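Side-chain contacts in phospholethanolamine N-methyltransferase 2 (Haemonchus contortus, PDB 4KRI), which probably transfers methyl groups from S-adenosylmethionine to phosphomonomethylethanolamine and its methylated product on the nematode route to phosphocholine: residues A[136-141]-A[175-180]; A[11-16]-A[158-163]; A[182-187]-A[345-350]; A[81-86]-A[119-124]. One frame throughout, in Å; residues are numbered along the deposited sequence.

Contact 1 (A[136-141]-A[175-180]); sequences FQFYAV and SFRDFL. With SAH (S-adenosyl-L-homocysteine), chain D.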
# COMPACT_ATOMS: atom_id res chain seq x y z
N PHE A 136 7.47 2.15 -17.45
CA PHE A 136 6.22 1.79 -16.80
C PHE A 136 5.90 2.68 -15.62
O PHE A 136 6.75 2.88 -14.74
CB PHE A 136 6.25 0.33 -16.35
CG PHE A 136 6.09 -0.65 -17.47
CD1 PHE A 136 4.91 -0.70 -18.20
CD2 PHE A 136 7.12 -1.53 -17.80
CE1 PHE A 136 4.76 -1.61 -19.25
CE2 PHE A 136 6.98 -2.44 -18.83
CZ PHE A 136 5.80 -2.48 -19.57
N GLN A 137 4.68 3.20 -15.59
CA GLN A 137 4.16 3.89 -14.42
C GLN A 137 3.50 2.87 -13.50
O GLN A 137 2.76 1.99 -13.96
CB GLN A 137 3.14 4.96 -14.84
CG GLN A 137 2.40 5.61 -13.67
CD GLN A 137 1.40 6.66 -14.13
OE1 GLN A 137 1.75 7.57 -14.89
NE2 GLN A 137 0.16 6.53 -13.69
N PHE A 138 3.78 2.97 -12.21
CA PHE A 138 3.24 2.02 -11.24
C PHE A 138 1.75 2.25 -10.94
O PHE A 138 1.31 3.40 -10.77
CB PHE A 138 4.05 2.11 -9.94
CG PHE A 138 3.53 1.23 -8.85
CD1 PHE A 138 3.84 -0.13 -8.82
CD2 PHE A 138 2.70 1.75 -7.86
CE1 PHE A 138 3.34 -0.95 -7.82
CE2 PHE A 138 2.21 0.93 -6.85
CZ PHE A 138 2.53 -0.41 -6.83
N TYR A 139 0.98 1.17 -10.88
CA TYR A 139 -0.40 1.24 -10.41
C TYR A 139 -0.63 0.45 -9.12
O TYR A 139 -1.13 1.00 -8.14
CB TYR A 139 -1.40 0.81 -11.49
CG TYR A 139 -2.83 0.96 -11.04
CD1 TYR A 139 -3.45 2.20 -11.02
CD2 TYR A 139 -3.56 -0.15 -10.62
CE1 TYR A 139 -4.77 2.33 -10.59
CE2 TYR A 139 -4.87 -0.02 -10.19
CZ TYR A 139 -5.47 1.21 -10.18
OH TYR A 139 -6.78 1.31 -9.75
N ALA A 140 -0.31 -0.84 -9.12
CA ALA A 140 -0.51 -1.65 -7.93
C ALA A 140 0.26 -2.95 -7.96
O ALA A 140 0.69 -3.42 -9.01
CB ALA A 140 -2.00 -1.95 -7.71
N VAL A 141 0.45 -3.53 -6.78
CA VAL A 141 0.84 -4.93 -6.66
C VAL A 141 -0.23 -5.58 -5.80
O VAL A 141 -0.51 -5.14 -4.69
CB VAL A 141 2.17 -5.12 -5.93
CG1 VAL A 141 2.58 -6.61 -5.99
CG2 VAL A 141 3.26 -4.25 -6.54
N SER A 175 9.12 10.44 -6.98
CA SER A 175 7.74 10.04 -6.73
C SER A 175 7.42 9.98 -5.24
O SER A 175 8.32 9.87 -4.41
CB SER A 175 7.43 8.69 -7.38
OG SER A 175 7.93 7.61 -6.61
N PHE A 176 6.13 10.08 -4.92
CA PHE A 176 5.64 9.96 -3.55
C PHE A 176 6.10 8.63 -2.95
O PHE A 176 6.61 8.60 -1.83
CB PHE A 176 4.11 10.07 -3.56
CG PHE A 176 3.47 10.08 -2.19
CD1 PHE A 176 4.18 10.49 -1.07
CD2 PHE A 176 2.15 9.70 -2.04
CE1 PHE A 176 3.59 10.50 0.19
CE2 PHE A 176 1.55 9.70 -0.79
CZ PHE A 176 2.27 10.10 0.32
N ARG A 177 5.93 7.55 -3.72
CA ARG A 177 6.33 6.22 -3.28
C ARG A 177 7.83 6.19 -2.98
O ARG A 177 8.25 5.67 -1.94
CB ARG A 177 5.99 5.17 -4.35
CG ARG A 177 6.10 3.72 -3.87
CD ARG A 177 5.84 2.71 -4.99
NE ARG A 177 6.88 2.74 -6.01
CZ ARG A 177 7.97 1.97 -6.00
NH1 ARG A 177 8.16 1.09 -5.03
NH2 ARG A 177 8.87 2.08 -6.97
N ASP A 178 8.62 6.76 -3.87
CA ASP A 178 10.07 6.73 -3.70
C ASP A 178 10.49 7.61 -2.53
O ASP A 178 11.43 7.27 -1.80
CB ASP A 178 10.79 7.15 -4.98
CG ASP A 178 10.76 6.07 -6.05
OD1 ASP A 178 10.54 4.89 -5.71
OD2 ASP A 178 10.96 6.42 -7.24
N PHE A 179 9.80 8.72 -2.34
CA PHE A 179 10.06 9.58 -1.20
C PHE A 179 9.88 8.84 0.13
O PHE A 179 10.71 8.95 1.02
CB PHE A 179 9.16 10.81 -1.22
CG PHE A 179 9.20 11.62 0.04
CD1 PHE A 179 10.29 12.43 0.33
CD2 PHE A 179 8.16 11.55 0.96
CE1 PHE A 179 10.34 13.16 1.51
CE2 PHE A 179 8.21 12.28 2.13
CZ PHE A 179 9.30 13.07 2.41
N LEU A 180 8.77 8.11 0.24
CA LEU A 180 8.48 7.31 1.44
C LEU A 180 9.57 6.24 1.66
O LEU A 180 10.09 6.10 2.76
CB LEU A 180 7.11 6.64 1.31
CG LEU A 180 5.87 7.54 1.29
CD1 LEU A 180 4.62 6.77 0.87
CD2 LEU A 180 5.67 8.15 2.66
N SAH D . -1.19 1.86 10.31
CA SAH D . 0.15 1.29 10.61
CB SAH D . 1.26 2.08 9.81
CG SAH D . 1.51 3.53 10.21
SD SAH D . 2.78 4.33 9.18
C SAH D . 0.39 1.19 12.06
O SAH D . -0.50 1.48 12.85
OXT SAH D . 1.38 0.61 12.46
C5' SAH D . 1.94 5.17 7.83
C4' SAH D . 1.81 4.42 6.62
O4' SAH D . 0.93 5.15 5.72
C3' SAH D . 3.11 4.34 5.92
O3' SAH D . 3.46 2.98 5.78
C2' SAH D . 2.88 4.95 4.60
O2' SAH D . 3.57 4.28 3.57
C1' SAH D . 1.40 4.85 4.45
N9 SAH D . 0.86 5.79 3.40
C8 SAH D . 1.04 7.13 3.33
N7 SAH D . 0.33 7.59 2.30
C5 SAH D . -0.32 6.56 1.72
C6 SAH D . -1.19 6.46 0.63
N6 SAH D . -1.54 7.57 -0.11
N1 SAH D . -1.68 5.24 0.31
C2 SAH D . -1.35 4.15 1.02
N3 SAH D . -0.53 4.21 2.08
C4 SAH D . 0.01 5.40 2.44

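Contact 2 (A[11-16]-A[158-163]); sequences IECLHH and IWTLMK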
# COMPACT_ATOMS: atom_id res chain seq x y z
N ILE A 11 -7.74 -10.48 -15.07
CA ILE A 11 -8.56 -9.61 -15.92
C ILE A 11 -9.23 -8.51 -15.09
O ILE A 11 -9.40 -7.38 -15.57
CB ILE A 11 -9.60 -10.42 -16.74
CG1 ILE A 11 -8.89 -11.42 -17.64
CG2 ILE A 11 -10.49 -9.51 -17.57
CD1 ILE A 11 -7.72 -10.83 -18.38
N GLU A 12 -9.59 -8.82 -13.85
CA GLU A 12 -10.11 -7.76 -12.97
C GLU A 12 -9.07 -6.67 -12.74
O GLU A 12 -9.41 -5.48 -12.74
CB GLU A 12 -10.60 -8.34 -11.63
CG GLU A 12 -11.86 -9.18 -11.76
CD GLU A 12 -12.03 -10.15 -10.60
OE1 GLU A 12 -11.18 -10.15 -9.69
OE2 GLU A 12 -13.03 -10.91 -10.61
N CYS A 13 -7.82 -7.07 -12.55
CA CYS A 13 -6.73 -6.10 -12.41
C CYS A 13 -6.62 -5.18 -13.63
O CYS A 13 -6.39 -3.97 -13.49
CB CYS A 13 -5.40 -6.81 -12.17
SG CYS A 13 -5.28 -7.58 -10.53
N LEU A 14 -6.79 -5.75 -14.81
CA LEU A 14 -6.77 -4.97 -16.05
C LEU A 14 -7.89 -3.94 -16.02
O LEU A 14 -7.68 -2.76 -16.32
CB LEU A 14 -6.91 -5.90 -17.27
CG LEU A 14 -7.06 -5.18 -18.62
CD1 LEU A 14 -5.85 -4.25 -18.89
CD2 LEU A 14 -7.23 -6.19 -19.75
N HIS A 15 -9.08 -4.37 -15.62
CA HIS A 15 -10.22 -3.45 -15.57
C HIS A 15 -10.16 -2.37 -14.49
O HIS A 15 -10.90 -1.40 -14.55
CB HIS A 15 -11.53 -4.23 -15.55
CG HIS A 15 -11.88 -4.83 -16.87
ND1 HIS A 15 -12.47 -4.10 -17.89
CD2 HIS A 15 -11.66 -6.07 -17.38
CE1 HIS A 15 -12.61 -4.87 -18.95
NE2 HIS A 15 -12.13 -6.07 -18.67
N HIS A 16 -9.25 -2.51 -13.52
CA HIS A 16 -9.02 -1.40 -12.59
C HIS A 16 -8.53 -0.17 -13.34
O HIS A 16 -8.82 0.98 -12.95
CB HIS A 16 -8.00 -1.77 -11.52
CG HIS A 16 -8.48 -2.81 -10.57
ND1 HIS A 16 -7.62 -3.61 -9.85
CD2 HIS A 16 -9.74 -3.18 -10.22
CE1 HIS A 16 -8.33 -4.44 -9.09
NE2 HIS A 16 -9.61 -4.20 -9.30
N ILE A 158 0.69 -9.98 -8.46
CA ILE A 158 0.25 -9.42 -9.73
C ILE A 158 0.65 -7.96 -9.75
O ILE A 158 0.20 -7.19 -8.90
CB ILE A 158 -1.27 -9.48 -9.87
CG1 ILE A 158 -1.77 -10.92 -9.71
CG2 ILE A 158 -1.70 -8.91 -11.23
CD1 ILE A 158 -3.27 -11.00 -9.47
N TRP A 159 1.48 -7.56 -10.71
CA TRP A 159 1.77 -6.14 -10.88
C TRP A 159 0.84 -5.58 -11.94
O TRP A 159 0.62 -6.20 -12.96
CB TRP A 159 3.22 -5.93 -11.36
CG TRP A 159 4.28 -6.09 -10.32
CD1 TRP A 159 4.93 -5.10 -9.64
CD2 TRP A 159 4.83 -7.32 -9.85
NE1 TRP A 159 5.85 -5.64 -8.77
CE2 TRP A 159 5.81 -7.01 -8.88
CE3 TRP A 159 4.60 -8.67 -10.15
CZ2 TRP A 159 6.55 -7.98 -8.21
CZ3 TRP A 159 5.33 -9.64 -9.49
CH2 TRP A 159 6.29 -9.29 -8.53
N THR A 160 0.33 -4.38 -11.70
CA THR A 160 -0.42 -3.65 -12.72
C THR A 160 0.42 -2.42 -13.03
O THR A 160 0.63 -1.60 -12.15
CB THR A 160 -1.79 -3.18 -12.18
OG1 THR A 160 -2.59 -4.33 -11.84
CG2 THR A 160 -2.53 -2.39 -13.24
N LEU A 161 0.89 -2.30 -14.27
CA LEU A 161 1.76 -1.19 -14.69
C LEU A 161 1.24 -0.62 -16.00
O LEU A 161 0.58 -1.33 -16.76
CB LEU A 161 3.19 -1.71 -14.89
CG LEU A 161 3.83 -2.50 -13.74
CD1 LEU A 161 5.11 -3.19 -14.22
CD2 LEU A 161 4.12 -1.58 -12.57
N MET A 162 1.54 0.65 -16.28
CA MET A 162 1.08 1.27 -17.52
C MET A 162 2.25 1.90 -18.26
O MET A 162 3.09 2.57 -17.64
CB MET A 162 0.02 2.33 -17.19
CG MET A 162 -0.62 2.99 -18.40
SD MET A 162 -2.16 3.87 -18.00
CE MET A 162 -2.21 3.62 -16.22
N LYS A 163 2.32 1.71 -19.57
CA LYS A 163 3.38 2.32 -20.37
C LYS A 163 3.14 3.82 -20.51
O LYS A 163 2.05 4.24 -20.89
CB LYS A 163 3.41 1.71 -21.76
CG LYS A 163 4.55 2.26 -22.63
CD LYS A 163 4.49 1.70 -24.05
CE LYS A 163 5.59 2.32 -24.91
NZ LYS A 163 5.67 1.72 -26.27
O HOH W 1 -5.03 -3.48 -11.08

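Contact 3 (A[182-187]-A[345-350]); sequences RTQYTD and RQYYLK. With 1SH (2-(methylamino)ethyl dihydrogen phosphate), chain E; SAH (S-adenosyl-L-homocysteine), chain D.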
# COMPACT_ATOMS: atom_id res chain seq x y z
N ARG A 182 12.63 6.06 0.50
CA ARG A 182 14.03 6.51 0.53
C ARG A 182 14.36 7.41 1.71
O ARG A 182 15.52 7.66 2.00
CB ARG A 182 14.41 7.22 -0.78
CG ARG A 182 14.42 6.32 -2.02
CD ARG A 182 14.68 7.12 -3.30
NE ARG A 182 14.45 6.33 -4.51
CZ ARG A 182 14.46 6.82 -5.74
NH1 ARG A 182 14.68 8.12 -5.94
NH2 ARG A 182 14.24 6.03 -6.78
N THR A 183 13.33 7.89 2.40
CA THR A 183 13.54 8.84 3.48
C THR A 183 13.05 8.32 4.83
O THR A 183 13.81 7.73 5.59
CB THR A 183 12.86 10.19 3.18
OG1 THR A 183 13.03 10.50 1.79
CG2 THR A 183 13.47 11.29 4.03
N GLN A 184 11.76 8.52 5.11
CA GLN A 184 11.23 8.17 6.42
C GLN A 184 11.12 6.66 6.61
O GLN A 184 11.39 6.14 7.69
CB GLN A 184 9.85 8.82 6.63
CG GLN A 184 9.29 8.60 8.04
CD GLN A 184 8.04 9.41 8.34
OE1 GLN A 184 7.44 10.01 7.44
NE2 GLN A 184 7.65 9.44 9.60
N TYR A 185 10.73 5.96 5.55
CA TYR A 185 10.46 4.54 5.68
C TYR A 185 11.45 3.68 4.90
O TYR A 185 11.07 2.79 4.14
CB TYR A 185 9.00 4.24 5.29
CG TYR A 185 7.98 5.00 6.13
CD1 TYR A 185 8.01 4.96 7.52
CD2 TYR A 185 7.00 5.78 5.53
CE1 TYR A 185 7.08 5.65 8.28
CE2 TYR A 185 6.07 6.48 6.29
CZ TYR A 185 6.12 6.41 7.66
OH TYR A 185 5.19 7.11 8.41
N THR A 186 12.74 3.98 5.09
CA THR A 186 13.79 3.04 4.72
C THR A 186 13.66 1.81 5.60
O THR A 186 13.02 1.87 6.65
CB THR A 186 15.19 3.61 4.98
OG1 THR A 186 15.30 4.00 6.36
CG2 THR A 186 15.45 4.81 4.08
N ASP A 187 14.29 0.71 5.20
CA ASP A 187 14.25 -0.49 6.03
C ASP A 187 14.76 -0.23 7.46
O ASP A 187 14.11 -0.62 8.43
CB ASP A 187 15.03 -1.63 5.36
CG ASP A 187 14.25 -2.28 4.23
OD1 ASP A 187 13.03 -2.04 4.13
OD2 ASP A 187 14.87 -3.04 3.45
N ARG A 345 9.25 16.09 6.74
CA ARG A 345 8.41 14.89 6.69
C ARG A 345 7.43 14.95 5.52
O ARG A 345 6.84 13.93 5.14
CB ARG A 345 7.60 14.74 7.99
CG ARG A 345 8.42 14.44 9.24
CD ARG A 345 8.89 12.99 9.23
NE ARG A 345 9.30 12.51 10.55
CZ ARG A 345 10.53 12.64 11.05
NH1 ARG A 345 11.47 13.26 10.35
NH2 ARG A 345 10.81 12.16 12.25
N GLN A 346 7.26 16.15 4.97
CA GLN A 346 6.20 16.44 4.01
C GLN A 346 4.80 16.10 4.52
O GLN A 346 3.96 15.60 3.76
CB GLN A 346 6.48 15.74 2.68
CG GLN A 346 7.81 16.13 2.09
CD GLN A 346 7.69 16.55 0.65
OE1 GLN A 346 7.97 15.77 -0.26
NE2 GLN A 346 7.25 17.79 0.43
N TYR A 347 4.54 16.40 5.78
CA TYR A 347 3.19 16.22 6.31
C TYR A 347 2.26 17.33 5.83
O TYR A 347 2.66 18.50 5.76
CB TYR A 347 3.20 16.20 7.83
CG TYR A 347 3.83 14.98 8.46
CD1 TYR A 347 3.90 13.77 7.79
CD2 TYR A 347 4.34 15.04 9.75
CE1 TYR A 347 4.47 12.65 8.40
CE2 TYR A 347 4.91 13.95 10.36
CZ TYR A 347 4.98 12.76 9.68
OH TYR A 347 5.55 11.68 10.32
N TYR A 348 1.03 16.94 5.51
CA TYR A 348 -0.03 17.90 5.20
C TYR A 348 -1.02 17.89 6.35
O TYR A 348 -1.99 17.13 6.35
CB TYR A 348 -0.71 17.54 3.87
CG TYR A 348 0.22 17.71 2.69
CD1 TYR A 348 0.41 18.96 2.12
CD2 TYR A 348 0.95 16.64 2.19
CE1 TYR A 348 1.27 19.13 1.06
CE2 TYR A 348 1.82 16.81 1.13
CZ TYR A 348 1.97 18.06 0.57
OH TYR A 348 2.83 18.25 -0.49
N LEU A 349 -0.75 18.71 7.36
CA LEU A 349 -1.56 18.67 8.59
C LEU A 349 -2.82 19.52 8.54
O LEU A 349 -2.84 20.62 7.98
CB LEU A 349 -0.72 19.11 9.80
CG LEU A 349 0.57 18.35 10.05
CD1 LEU A 349 1.35 19.03 11.18
CD2 LEU A 349 0.29 16.87 10.37
N LYS A 350 -3.87 18.99 9.16
CA LYS A 350 -5.14 19.69 9.29
C LYS A 350 -5.54 19.74 10.76
O LYS A 350 -5.00 18.98 11.58
CB LYS A 350 -6.24 18.94 8.53
CG LYS A 350 -5.98 18.76 7.06
CD LYS A 350 -7.01 19.50 6.26
CE LYS A 350 -7.24 18.87 4.90
NZ LYS A 350 -6.08 19.03 3.98
O4 1SH E . 6.70 10.78 14.66
P1 1SH E . 7.35 10.63 13.29
O1 1SH E . 7.25 11.87 12.49
O3 1SH E . 8.86 10.23 13.46
O2 1SH E . 6.57 9.50 12.50
C1 1SH E . 6.41 8.31 13.07
C2 1SH E . 5.47 7.35 12.36
N1 1SH E . 4.08 7.71 12.30
C3 1SH E . 3.43 6.77 11.46
N SAH D . -1.19 1.86 10.31
CA SAH D . 0.15 1.29 10.61
CB SAH D . 1.26 2.08 9.81
CG SAH D . 1.51 3.53 10.21
SD SAH D . 2.78 4.33 9.18
C SAH D . 0.39 1.19 12.06
O SAH D . -0.50 1.48 12.85
OXT SAH D . 1.38 0.61 12.46
C5' SAH D . 1.94 5.17 7.83
C4' SAH D . 1.81 4.42 6.62
O4' SAH D . 0.93 5.15 5.72
C3' SAH D . 3.11 4.34 5.92
O3' SAH D . 3.46 2.98 5.78
C2' SAH D . 2.88 4.95 4.60
O2' SAH D . 3.57 4.28 3.57
C1' SAH D . 1.40 4.85 4.45
N9 SAH D . 0.86 5.79 3.40
C8 SAH D . 1.04 7.13 3.33
N7 SAH D . 0.33 7.59 2.30
C5 SAH D . -0.32 6.56 1.72
C6 SAH D . -1.19 6.46 0.63
N6 SAH D . -1.54 7.57 -0.11
N1 SAH D . -1.68 5.24 0.31
C2 SAH D . -1.35 4.15 1.02
N3 SAH D . -0.53 4.21 2.08
C4 SAH D . 0.01 5.40 2.44
O HOH W 2 8.38 11.53 5.27

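Contact 4 (A[81-86]-A[119-124]); sequences EKLDKF and TDYFDV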
# COMPACT_ATOMS: atom_id res chain seq x y z
N GLU A 81 20.00 -9.32 -16.87
CA GLU A 81 20.14 -9.16 -18.32
C GLU A 81 18.93 -9.74 -19.05
O GLU A 81 18.42 -9.12 -19.99
CB GLU A 81 21.45 -9.78 -18.83
CG GLU A 81 22.60 -8.78 -18.92
CD GLU A 81 23.97 -9.44 -18.94
OE1 GLU A 81 24.96 -8.77 -18.57
OE2 GLU A 81 24.06 -10.63 -19.33
N LYS A 82 18.47 -10.91 -18.62
CA LYS A 82 17.24 -11.48 -19.16
C LYS A 82 16.02 -10.63 -18.80
O LYS A 82 15.12 -10.46 -19.62
CB LYS A 82 17.02 -12.91 -18.68
CG LYS A 82 18.05 -13.91 -19.22
CD LYS A 82 17.64 -15.33 -18.89
CE LYS A 82 18.74 -16.31 -19.27
NZ LYS A 82 18.57 -17.62 -18.57
N LEU A 83 15.99 -10.12 -17.57
CA LEU A 83 14.88 -9.26 -17.15
C LEU A 83 14.85 -7.99 -17.99
O LEU A 83 13.78 -7.53 -18.39
CB LEU A 83 14.98 -8.93 -15.65
CG LEU A 83 13.83 -8.12 -15.04
CD1 LEU A 83 12.52 -8.86 -15.15
CD2 LEU A 83 14.11 -7.78 -13.59
N ASP A 84 16.02 -7.43 -18.29
CA ASP A 84 16.08 -6.22 -19.11
C ASP A 84 15.55 -6.47 -20.52
O ASP A 84 14.87 -5.62 -21.09
CB ASP A 84 17.52 -5.71 -19.20
CG ASP A 84 18.02 -5.11 -17.90
OD1 ASP A 84 17.19 -4.76 -17.04
OD2 ASP A 84 19.25 -4.99 -17.76
N LYS A 85 15.87 -7.63 -21.09
CA LYS A 85 15.33 -8.00 -22.39
C LYS A 85 13.81 -8.07 -22.36
O LYS A 85 13.15 -7.61 -23.29
CB LYS A 85 15.94 -9.32 -22.90
CG LYS A 85 17.12 -9.11 -23.80
CD LYS A 85 18.00 -10.34 -23.87
CE LYS A 85 19.22 -10.08 -24.74
NZ LYS A 85 18.82 -9.70 -26.13
N PHE A 86 13.26 -8.63 -21.29
CA PHE A 86 11.81 -8.74 -21.17
C PHE A 86 11.15 -7.38 -21.04
O PHE A 86 10.15 -7.11 -21.70
CB PHE A 86 11.39 -9.61 -19.98
CG PHE A 86 9.96 -9.38 -19.57
CD1 PHE A 86 8.92 -9.91 -20.32
CD2 PHE A 86 9.66 -8.62 -18.45
CE1 PHE A 86 7.60 -9.69 -19.95
CE2 PHE A 86 8.34 -8.39 -18.09
CZ PHE A 86 7.31 -8.93 -18.84
N THR A 119 9.61 -4.37 -8.01
CA THR A 119 8.77 -3.20 -8.22
C THR A 119 9.63 -1.98 -8.52
O THR A 119 9.35 -1.22 -9.46
CB THR A 119 7.87 -2.93 -7.01
OG1 THR A 119 7.12 -4.12 -6.73
CG2 THR A 119 6.91 -1.78 -7.28
N ASP A 120 10.70 -1.80 -7.75
CA ASP A 120 11.61 -0.68 -7.99
C ASP A 120 12.28 -0.81 -9.36
O ASP A 120 12.45 0.18 -10.07
CB ASP A 120 12.67 -0.59 -6.89
CG ASP A 120 12.12 -0.04 -5.59
OD1 ASP A 120 11.05 0.62 -5.61
OD2 ASP A 120 12.77 -0.24 -4.54
N TYR A 121 12.65 -2.03 -9.73
CA TYR A 121 13.32 -2.27 -11.00
C TYR A 121 12.43 -1.87 -12.17
O TYR A 121 12.88 -1.21 -13.12
CB TYR A 121 13.71 -3.74 -11.11
CG TYR A 121 14.86 -4.01 -12.05
CD1 TYR A 121 16.16 -4.07 -11.58
CD2 TYR A 121 14.65 -4.21 -13.41
CE1 TYR A 121 17.22 -4.32 -12.42
CE2 TYR A 121 15.71 -4.46 -14.27
CZ TYR A 121 16.99 -4.51 -13.77
OH TYR A 121 18.06 -4.77 -14.61
N PHE A 122 11.17 -2.28 -12.12
CA PHE A 122 10.20 -1.94 -13.16
C PHE A 122 9.98 -0.43 -13.20
O PHE A 122 9.82 0.16 -14.28
CB PHE A 122 8.86 -2.62 -12.88
CG PHE A 122 8.90 -4.12 -12.97
CD1 PHE A 122 9.78 -4.75 -13.82
CD2 PHE A 122 8.05 -4.89 -12.19
CE1 PHE A 122 9.82 -6.14 -13.92
CE2 PHE A 122 8.08 -6.27 -12.27
CZ PHE A 122 8.97 -6.89 -13.14
N ASP A 123 9.98 0.20 -12.03
CA ASP A 123 9.64 1.62 -11.91
C ASP A 123 10.75 2.52 -12.46
O ASP A 123 10.50 3.65 -12.89
CB ASP A 123 9.33 1.97 -10.45
CG ASP A 123 8.48 3.22 -10.30
OD1 ASP A 123 7.53 3.42 -11.10
OD2 ASP A 123 8.74 4.02 -9.38
N VAL A 124 11.97 2.00 -12.45
CA VAL A 124 13.16 2.77 -12.80
C VAL A 124 13.55 2.60 -14.27
O VAL A 124 14.11 3.52 -14.89
CB VAL A 124 14.33 2.39 -11.86
CG1 VAL A 124 15.68 2.77 -12.44
CG2 VAL A 124 14.14 3.05 -10.49

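Contact 1 (A[136-141]-A[175-180])
The ring of F138 overlaps the side chain of R177 only lightly: CD2 of F138 lies 4.4 Å from CD of R177. The guanidinium carries on past this point and stands over one face of the ring, with R177 CZ 15° off the normal through the F138 ring centre. At 5.5 Å from CZ to that centre, the cation-pi attraction is weak at best. On the other face of F138 the backbone N of A140 sits 3.6 Å above the ring plane, toward its rim, and CG2 of V141 meets the ring edge. What fixes R177 is charge: its NH2 makes salt bridges to D120 and D123 of helix 114-124. D178 OD1 is nearby too, but well out of the guanidinium plane, so it adds charge without a directed bond. The helix that carries R177 is capped by S175, whose OG accepts from D178 N at 3.0 Å and 156°. F176 and L180 of the same helix line the cofactor pocket. F176 has CG anti to its own backbone N (chi1 -175°), which sends the ring out to the adenine and places F176 CZ 3.7 Å from N7 of S-adenosylhomocysteine. One turn on, L180 CD1 lies 3.9 Å above the plane of the F176 ring and reaches the ribose hydroxyl O2' at 3.8 Å. Helix 176-184 therefore has the cofactor at one flank, while R177 is salt-bridged to helix 114-124 and packs loosely on strand 132-143, which runs between strands 156-166 and 273-277.

Contact 2 (A[11-16]-A[158-163])
The imidazole of H16, joined to T160 through one water, has the carbonyl oxygen of E12 over the centre of one face: E12 O lies 3.4 Å above the plane of the H16 ring. Y283 meets the same imidazole edge-to-face, and the ND1 corner is given to the water. That water is held at three points. It donates to C13 O at 2.8 Å, lies 2.9 Å from H16 ND1 and 2.7 Å from T160 OG1, and so links a helix carbonyl, a histidine and a strand hydroxyl where no direct hydrogen bond crosses between 11-16 and 158-163. T160 has OG1 anti to its carbonyl carbon (chi1 -63°), which turns the hydroxyl toward the helix and the water. Helix 5-18 packs here on strand 156-166, which runs antiparallel between strands 98-105 and 132-143. The strand order 48-52, 25-29, 64-70, 98-105, 156-166, 132-143 is consistent with a reduced class I methyltransferase fold, in which 156-166 would be the characteristic reversed strand. The apolar part of the contact is made by the C13 side chain. Its sulfur settles on the branched side chain of I158, with C13 SG 3.9 Å from I158 CG2 and 4.1 Å from I158 CD1, and C13 CB rests 3.8 Å from T160 OG1. I101 of strand 98-105 lies beside all three of these side chains and extends the apolar patch. With a residue as small as C13 at this point the backbones lie close, C13 CA and T160 CA 6.8 Å apart. W159, between I158 and T160, turns from the helix to the other face of the sheet, where its NE1 hydrogen-bonds T119 OG1.

Contact 3 (A[182-187]-A[345-350])
R345 starts the second segment and reaches Q184 with its far end: a bend at chi2 (-75°) swings the guanidinium back to lie obliquely beside the amide, R345 NE 3.6 Å from Q184 NE2. Two of its nitrogens grip the substrate phosphate. R345 NE donates to O1 of phosphomonomethylethanolamine at 2.9 Å and 157°, and R345 NH2 donates to O3 at 3.0 Å, so neighbouring N-H groups hold two oxygens of one phosphate. A water donates both to R345 O and to Q184 OE1. Q346, with positive phi, is the C-prime residue of a Schellman motif that ends helix 336-345; the chain turns there, and Y347 N bonds back to V342 O. The turn brings Y347 over R345, whose CB lies 3.5 Å above the centre of the Y347 ring. The hydroxyl of Y347 is used twice. It donates to substrate O1 at 2.8 Å and accepts from Q184 NE2, in the plane of that amide, at 3.2 Å and 160°. Q184 NE2 also bonds Y193 OH, and with the water on OE1 both ends of the amide are held, which fixes its rotation. Next to Q184, Y185 bridges the two ligands: Y185 OH is 3.5 Å from the substrate methyl C3, while its ring carbon CE2 packs against the ribose C3' of S-adenosylhomocysteine and its hydroxyl bonds H301 NE2.

Contact 4 (A[81-86]-A[119-124])
Segments 81-86 and 119-124 are helical, their axes 11.6 Å apart at closest approach and crossing at -49°, with D84 and F122 nearest along the backbone. Y121 reaches across to the first helix. L83 CD2 lies over one face of its ring, 4.0 Å from the ring centre and 3.6 Å from Y121 CD2, a CH-pi contact in which the two side chains lie alongside, running in opposite senses. A chi1 of -176° carries the branch of L83 away from the backbone N and splits its methyls between two aromatics: CD1 goes to the edge of F122, 4.0 Å from F122 CE1. The two helices, 80-93 and 114-124, belong to the N-terminal part of the chain and lie on the side of its sheet toward which W159 points, F122 meeting W159 edge-to-face. At the outer end of Y121 the contact turns polar. Its hydroxyl donates to D84 OD1 at a short 2.6 Å, meeting the syn side of that oxygen 24° out of the carboxylate plane. Carboxylate and phenol ring are nearly coplanar, and D84 OD1 sits at the ring edge while L83 takes the face. I87, a turn beyond L83, touches both Y121 and F122.

In the fold
Contacts 2 and 4 lie in the N-terminal part of the chain, centres about 17 Å apart, and touch through a side-chain hydrogen bond; contact 4 falls within the sequence span that contact 2 closes. Contact 1, whose segments alternate with those of contact 2, is about 14 Å from it by centres, on the neighbouring strand 132-143. It opens after contact 4 has closed and lies about 15 Å from it, meeting it by salt bridges. Contacts 1 and 3 share helix 176-184 and S-adenosylhomocysteine, centres about 15 Å apart. Contact 3 comes last, about 27 Å from contact 2. The series thus runs from an N-terminal domain that probably has no catalytic role of its own to the ligand-bound active site.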